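Local coordinates for Rho guanine nucleotide exchange factor 3 (Mus musculus, PDB 2Z0Q), which acts, through its DH-PH region, as a guanine nucleotide exchange factor that activates the small GTPases RhoA and RhoB, at residues Asn189-Gln192 against Gly193-Glu197; Gly100-Pro103 against Cys104-Ser107; Asp68-Ile71 against Pro72-Glu75. All blocks are in the same frame, centred on the assembly; numbering follows the deposited sequence.

Contact 1: Asn189-Gln192 against Gly193-Glu197; sequences NIIQ and GIVAE
I190 and I194, one helical turn apart, meet through methyl groups: CG2 of I190 lies 3.9 Å from CD1 of I194, the two side chains slanting across each other. The first torsion (chi1 -73°) turns I194 CG1 away from its carbonyl carbon and to 3.4 Å from I190 O, and the extended chi2 carries CD1 to the I190 methyl. A second pair repeats the spacing one residue on, with I191 CG2 and V195 CG2 4.0 Å apart; the same V195 methyl sits 3.3 Å from I191 O. The backbone beneath is regularly bonded. V195 N donates to I191 O at 2.9 Å with an N-H...O angle of 171°, and I194 N reaches I190 O at 3.0 Å with a less straight 148°. G193 N to N189 O and A196 N to Q192 O complete an unbroken i to i+4 series, which G193 joins without a bend. Further out, I191 packs on Y163 and L167 and V195 on L160, all of helix 155-172, while L102 touches I190 and I191. This is a regular alpha-helix, I191 facing the bundle and the I190/I194 pair lying toward the outside: helix 180-213 of the all-helical DH domain, which runs on toward the PH domain.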
loop_
_atom_site.group_PDB
_atom_site.type_symbol
_atom_site.label_atom_id
_atom_site.label_comp_id
_atom_site.label_asym_id
_atom_site.label_seq_id
_atom_site.Cartn_x
_atom_site.Cartn_y
_atom_site.Cartn_z
ATOM N N ASN A 189 9.079 -21.197 -4.450
ATOM C CA ASN A 189 8.266 -21.175 -5.701
ATOM C C ASN A 189 6.797 -20.976 -5.432
ATOM O O ASN A 189 6.100 -20.205 -6.129
ATOM C CB ASN A 189 8.390 -22.483 -6.476
ATOM C CG ASN A 189 7.869 -22.363 -7.904
ATOM O OD1 ASN A 189 8.558 -21.815 -8.761
ATOM N ND2 ASN A 189 6.635 -22.845 -8.164
ATOM N N ILE A 190 6.293 -21.679 -4.438
ATOM C CA ILE A 190 4.871 -21.569 -4.123
ATOM C C ILE A 190 4.501 -20.136 -3.667
ATOM O O ILE A 190 3.496 -19.583 -4.100
ATOM C CB ILE A 190 4.493 -22.559 -3.031
ATOM C CG1 ILE A 190 4.705 -23.981 -3.550
ATOM C CG2 ILE A 190 3.032 -22.320 -2.569
ATOM C CD1 ILE A 190 3.893 -24.373 -4.778
ATOM N N ILE A 191 5.328 -19.548 -2.808
ATOM C CA ILE A 191 5.050 -18.198 -2.332
ATOM C C ILE A 191 5.207 -17.206 -3.494
ATOM O O ILE A 191 4.448 -16.246 -3.578
ATOM C CB ILE A 191 5.961 -17.836 -1.118
ATOM C CG1 ILE A 191 5.524 -18.676 0.083
ATOM C CG2 ILE A 191 5.771 -16.361 -0.695
ATOM C CD1 ILE A 191 6.551 -18.634 1.227
ATOM N N GLN A 192 6.162 -17.434 -4.389
ATOM C CA GLN A 192 6.256 -16.512 -5.516
ATOM C C GLN A 192 4.941 -16.500 -6.297
ATOM O O GLN A 192 4.487 -15.430 -6.757
ATOM C CB GLN A 192 7.403 -16.887 -6.433
ATOM C CG GLN A 192 8.758 -16.613 -5.769
ATOM C CD GLN A 192 9.904 -17.098 -6.610
ATOM O OE1 GLN A 192 9.965 -18.280 -6.948
ATOM N NE2 GLN A 192 10.811 -16.188 -6.971
ATOM N N GLY A 193 4.341 -17.681 -6.444
ATOM C CA GLY A 193 3.067 -17.788 -7.133
ATOM C C GLY A 193 1.918 -17.091 -6.399
ATOM O O GLY A 193 1.049 -16.470 -7.011
ATOM N N ILE A 194 1.919 -17.189 -5.082
ATOM C CA ILE A 194 0.890 -16.601 -4.248
ATOM C C ILE A 194 0.990 -15.074 -4.347
ATOM O O ILE A 194 -0.014 -14.385 -4.535
ATOM C CB ILE A 194 1.065 -17.044 -2.751
ATOM C CG1 ILE A 194 0.653 -18.520 -2.600
ATOM C CG2 ILE A 194 0.160 -16.213 -1.819
ATOM C CD1 ILE A 194 1.090 -19.170 -1.291
ATOM N N VAL A 195 2.217 -14.568 -4.214
ATOM C CA VAL A 195 2.436 -13.104 -4.250
ATOM C C VAL A 195 2.054 -12.488 -5.590
ATOM O O VAL A 195 1.375 -11.456 -5.651
ATOM C CB VAL A 195 3.922 -12.757 -3.943
ATOM C CG1 VAL A 195 4.194 -11.233 -4.194
ATOM C CG2 VAL A 195 4.233 -13.163 -2.531
ATOM N N ALA A 196 2.460 -13.149 -6.664
ATOM C CA ALA A 196 2.181 -12.659 -8.003
ATOM C C ALA A 196 0.680 -12.560 -8.237
ATOM O O ALA A 196 0.190 -11.561 -8.799
ATOM C CB ALA A 196 2.825 -13.588 -9.044
ATOM N N GLU A 197 -0.056 -13.570 -7.784
ATOM C CA GLU A 197 -1.498 -13.589 -7.950
ATOM C C GLU A 197 -2.178 -12.522 -7.083
ATOM O O GLU A 197 -3.084 -11.814 -7.546
ATOM C CB GLU A 197 -2.068 -14.964 -7.588
ATOM C CG GLU A 197 -3.555 -15.097 -7.846
ATOM C CD GLU A 197 -3.925 -14.735 -9.284
ATOM O OE1 GLU A 197 -3.163 -15.066 -10.221
ATOM O OE2 GLU A 197 -4.983 -14.109 -9.485
#

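Contact 2: Gly100-Pro103 against Cys104-Ser107; sequences GWLP and CLSS
L105 N donates to L102 O at 2.9 Å with an N-H...O angle of 158°, the shortest hydrogen bond between the two segments, and C104 N reaches W101 O at 3.0 Å. The indole N-H is spent elsewhere, since NE1 of W101 donates to the carbonyl oxygen of L73 on helix 67-84. C104 SG lies over one indole face, 3.6 Å from the centroid of the W101 five-membered ring and 25° off its normal, which meets the definition of a Cys sulfur-aromatic contact. The torsion explains the placement: chi1 of 84° sets SG between the cysteine's own N and carbonyl carbon, turning it back over the ring. At the six-membered end of the indole, L105 CD2 approaches CH2 of W101 obliquely at 3.6 Å. The backbone here passes from helix 95-101 into a short 3-10 turn within the DH domain, as successive i to i+3 bonds testify, the third running from S106 N to P103 O. The donors L105 N and S106 N both stand well above the plane of the accepting carbonyl. P103, as a proline, has no N-H to offer an earlier turn. L102 CD2 and L105 CD1 touch more loosely at 4.2 Å, and L102 also packs on A187 of helix 180-213. Helix 67-84 supplies L77 against the indole and L73 against C104.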
loop_
_atom_site.group_PDB
_atom_site.type_symbol
_atom_site.label_atom_id
_atom_site.label_comp_id
_atom_site.label_asym_id
_atom_site.label_seq_id
_atom_site.Cartn_x
_atom_site.Cartn_y
_atom_site.Cartn_z
ATOM N N GLY A 100 4.450 -27.360 5.026
ATOM C CA GLY A 100 3.150 -27.649 5.630
ATOM C C GLY A 100 2.362 -26.429 6.066
ATOM O O GLY A 100 1.125 -26.458 6.151
ATOM N N TRP A 101 3.061 -25.342 6.375
ATOM C CA TRP A 101 2.404 -24.119 6.822
ATOM C C TRP A 101 1.870 -23.246 5.693
ATOM O O TRP A 101 0.838 -22.620 5.838
ATOM C CB TRP A 101 3.393 -23.304 7.694
ATOM C CG TRP A 101 2.904 -21.950 8.131
ATOM C CD1 TRP A 101 2.072 -21.669 9.196
ATOM C CD2 TRP A 101 3.228 -20.685 7.534
ATOM N NE1 TRP A 101 1.865 -20.311 9.283
ATOM C CE2 TRP A 101 2.558 -19.687 8.279
ATOM C CE3 TRP A 101 4.032 -20.298 6.440
ATOM C CZ2 TRP A 101 2.660 -18.312 7.967
ATOM C CZ3 TRP A 101 4.138 -18.919 6.131
ATOM C CH2 TRP A 101 3.454 -17.954 6.893
ATOM N N LEU A 102 2.561 -23.235 4.552
ATOM C CA LEU A 102 2.145 -22.403 3.421
ATOM C C LEU A 102 0.660 -22.286 3.038
ATOM O O LEU A 102 0.205 -21.205 2.677
ATOM C CB LEU A 102 2.926 -22.807 2.147
ATOM C CG LEU A 102 4.416 -22.590 2.233
ATOM C CD1 LEU A 102 5.089 -22.931 0.924
ATOM C CD2 LEU A 102 4.635 -21.147 2.632
ATOM N N PRO A 103 -0.082 -23.389 3.056
ATOM C CA PRO A 103 -1.501 -23.327 2.689
ATOM C C PRO A 103 -2.327 -22.300 3.514
ATOM O O PRO A 103 -3.303 -21.780 3.019
ATOM C CB PRO A 103 -1.969 -24.764 2.914
ATOM C CG PRO A 103 -0.768 -25.541 2.570
ATOM C CD PRO A 103 0.325 -24.792 3.265
ATOM N N CYS A 104 -1.895 -21.993 4.738
ATOM C CA CYS A 104 -2.652 -21.051 5.546
ATOM C C CYS A 104 -2.543 -19.639 5.016
ATOM O O CYS A 104 -3.328 -18.771 5.392
ATOM C CB CYS A 104 -2.228 -21.119 7.017
ATOM S SG CYS A 104 -0.823 -20.151 7.422
ATOM N N LEU A 105 -1.587 -19.404 4.113
ATOM C CA LEU A 105 -1.439 -18.076 3.519
ATOM C C LEU A 105 -2.619 -17.741 2.607
ATOM O O LEU A 105 -2.721 -16.642 2.089
ATOM C CB LEU A 105 -0.127 -17.971 2.730
ATOM C CG LEU A 105 1.153 -17.863 3.582
ATOM C CD1 LEU A 105 2.330 -17.671 2.696
ATOM C CD2 LEU A 105 1.039 -16.718 4.567
ATOM N N SER A 106 -3.522 -18.702 2.398
ATOM C CA SER A 106 -4.679 -18.409 1.573
ATOM C C SER A 106 -5.457 -17.216 2.202
ATOM O O SER A 106 -6.106 -16.473 1.497
ATOM C CB SER A 106 -5.596 -19.640 1.462
ATOM O OG SER A 106 -6.108 -20.020 2.715
ATOM N N SER A 107 -5.386 -17.053 3.518
ATOM C CA SER A 107 -6.075 -15.924 4.170
ATOM C C SER A 107 -5.527 -14.565 3.730
ATOM O O SER A 107 -6.214 -13.539 3.867
ATOM C CB SER A 107 -5.976 -16.044 5.682
ATOM O OG SER A 107 -6.522 -17.267 6.117
#

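Contact 3: Asp68-Ile71 against Pro72-Glu75; sequences DSLI and PLHE
The H74 imidazole comes obliquely to L70 O, its CD2 3.3 Å from that oxygen, and both ring nitrogens are bonded elsewhere: ND1 to E31 of helix 15-51 and NE2 to the hydroxyl of Y108. Bonds at both nitrogens should fix the ring's rotation. The other flat group, the E75 carboxylate, folds back across I71, with OE1 3.6 Å from I71 CG2. It gets there because CG points opposite the carbonyl carbon (chi1 -66°) and the chain then extends, CG passing 3.3 Å from I71 O. A long, weak ion pair joins E75 OE2 to K39. Replacing E75 with an alanine would probably uncover the I71 methyl and leave K39 without this distant counter-charge. I71 O accepts a straight bond from E75 N (3.0 Å, 161°) and a weak one from H74 N. P72 cannot donate, and its CD sits 3.4 Å from D68 O, where an N-H would otherwise bond; L73 N makes a weak bond to L70 O (3.0 Å, 127°) in place of one a full turn back. L70 CD2 and L73 CD1 meet at 3.9 Å. This is a proline kink within an alpha-helix, in helix 67-84 of the DH helical bundle.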
loop_
_atom_site.group_PDB
_atom_site.type_symbol
_atom_site.label_atom_id
_atom_site.label_comp_id
_atom_site.label_asym_id
_atom_site.label_seq_id
_atom_site.Cartn_x
_atom_site.Cartn_y
_atom_site.Cartn_z
ATOM N N ASP A 68 -6.654 -9.283 12.848
ATOM C CA ASP A 68 -6.824 -10.301 13.874
ATOM C C ASP A 68 -7.011 -11.708 13.342
ATOM O O ASP A 68 -6.957 -12.669 14.100
ATOM C CB ASP A 68 -7.995 -9.952 14.806
ATOM C CG ASP A 68 -7.579 -9.025 15.926
ATOM O OD1 ASP A 68 -6.602 -9.365 16.633
ATOM O OD2 ASP A 68 -8.221 -7.957 16.091
ATOM N N SER A 69 -7.272 -11.861 12.059
ATOM C CA SER A 69 -7.397 -13.207 11.541
ATOM C C SER A 69 -5.990 -13.673 11.112
ATOM O O SER A 69 -5.719 -14.868 11.026
ATOM C CB SER A 69 -8.361 -13.253 10.360
ATOM O OG SER A 69 -7.811 -12.643 9.208
ATOM N N LEU A 70 -5.081 -12.729 10.880
ATOM C CA LEU A 70 -3.729 -13.098 10.452
ATOM C C LEU A 70 -2.751 -13.426 11.566
ATOM O O LEU A 70 -1.799 -14.189 11.363
ATOM C CB LEU A 70 -3.136 -11.985 9.612
ATOM C CG LEU A 70 -3.976 -11.554 8.434
ATOM C CD1 LEU A 70 -3.224 -10.465 7.686
ATOM C CD2 LEU A 70 -4.258 -12.750 7.522
ATOM N N ILE A 71 -2.959 -12.834 12.740
ATOM C CA ILE A 71 -2.064 -13.079 13.854
ATOM C C ILE A 71 -1.875 -14.557 14.161
ATOM O O ILE A 71 -0.746 -15.007 14.331
ATOM C CB ILE A 71 -2.530 -12.275 15.116
ATOM C CG1 ILE A 71 -2.407 -10.778 14.802
ATOM C CG2 ILE A 71 -1.694 -12.654 16.333
ATOM C CD1 ILE A 71 -2.927 -9.818 15.907
ATOM N N PRO A 72 -2.972 -15.347 14.224
ATOM C CA PRO A 72 -2.798 -16.774 14.520
ATOM C C PRO A 72 -1.931 -17.524 13.500
ATOM O O PRO A 72 -1.247 -18.474 13.860
ATOM C CB PRO A 72 -4.233 -17.310 14.558
ATOM C CG PRO A 72 -5.043 -16.091 14.911
ATOM C CD PRO A 72 -4.405 -14.990 14.137
ATOM N N LEU A 73 -1.958 -17.097 12.243
ATOM C CA LEU A 73 -1.162 -17.766 11.194
ATOM C C LEU A 73 0.346 -17.713 11.486
ATOM O O LEU A 73 1.077 -18.688 11.308
ATOM C CB LEU A 73 -1.383 -17.098 9.832
ATOM C CG LEU A 73 -2.819 -16.818 9.418
ATOM C CD1 LEU A 73 -2.824 -16.331 7.986
ATOM C CD2 LEU A 73 -3.649 -18.065 9.602
ATOM N N HIS A 74 0.786 -16.537 11.892
ATOM C CA HIS A 74 2.188 -16.296 12.219
ATOM C C HIS A 74 2.557 -16.920 13.575
ATOM O O HIS A 74 3.642 -17.491 13.747
ATOM C CB HIS A 74 2.429 -14.777 12.126
ATOM C CG HIS A 74 2.249 -14.247 10.734
ATOM N ND1 HIS A 74 3.170 -14.474 9.731
ATOM C CD2 HIS A 74 1.231 -13.560 10.161
ATOM C CE1 HIS A 74 2.723 -13.960 8.600
ATOM N NE2 HIS A 74 1.547 -13.401 8.833
ATOM N N GLU A 75 1.631 -16.896 14.532
ATOM C CA GLU A 75 1.910 -17.524 15.803
ATOM C C GLU A 75 2.114 -19.002 15.570
ATOM O O GLU A 75 2.965 -19.618 16.214
ATOM C CB GLU A 75 0.759 -17.309 16.809
ATOM C CG GLU A 75 0.583 -15.855 17.229
ATOM C CD GLU A 75 -0.603 -15.655 18.180
ATOM O OE1 GLU A 75 -1.752 -15.959 17.788
ATOM O OE2 GLU A 75 -0.367 -15.190 19.318
#

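In the fold
From the N terminus, contact 3 comes first, in helix 67-84, then contact 2 where helix 95-101 gives way to a 3-10 turn, and finally contact 1 in helix 180-213. Each closes a turn between adjoining segments, so the three run in series and none nests or crosses. Their links are spatial. Contacts 3 and 2, centres 11 Å apart, are joined through the indole N-H of contact 2, by C104 O against L73 CD1 (3.6 Å) and by S107 against L70 and L73. Contact 2 meets contact 1 where L102 CD2 comes 3.5 Å from I191 CD1. Contacts 1 and 3 do not touch, their nearest atoms about 10 Å apart; the 100-107 segment bridges both helices within the DH domain.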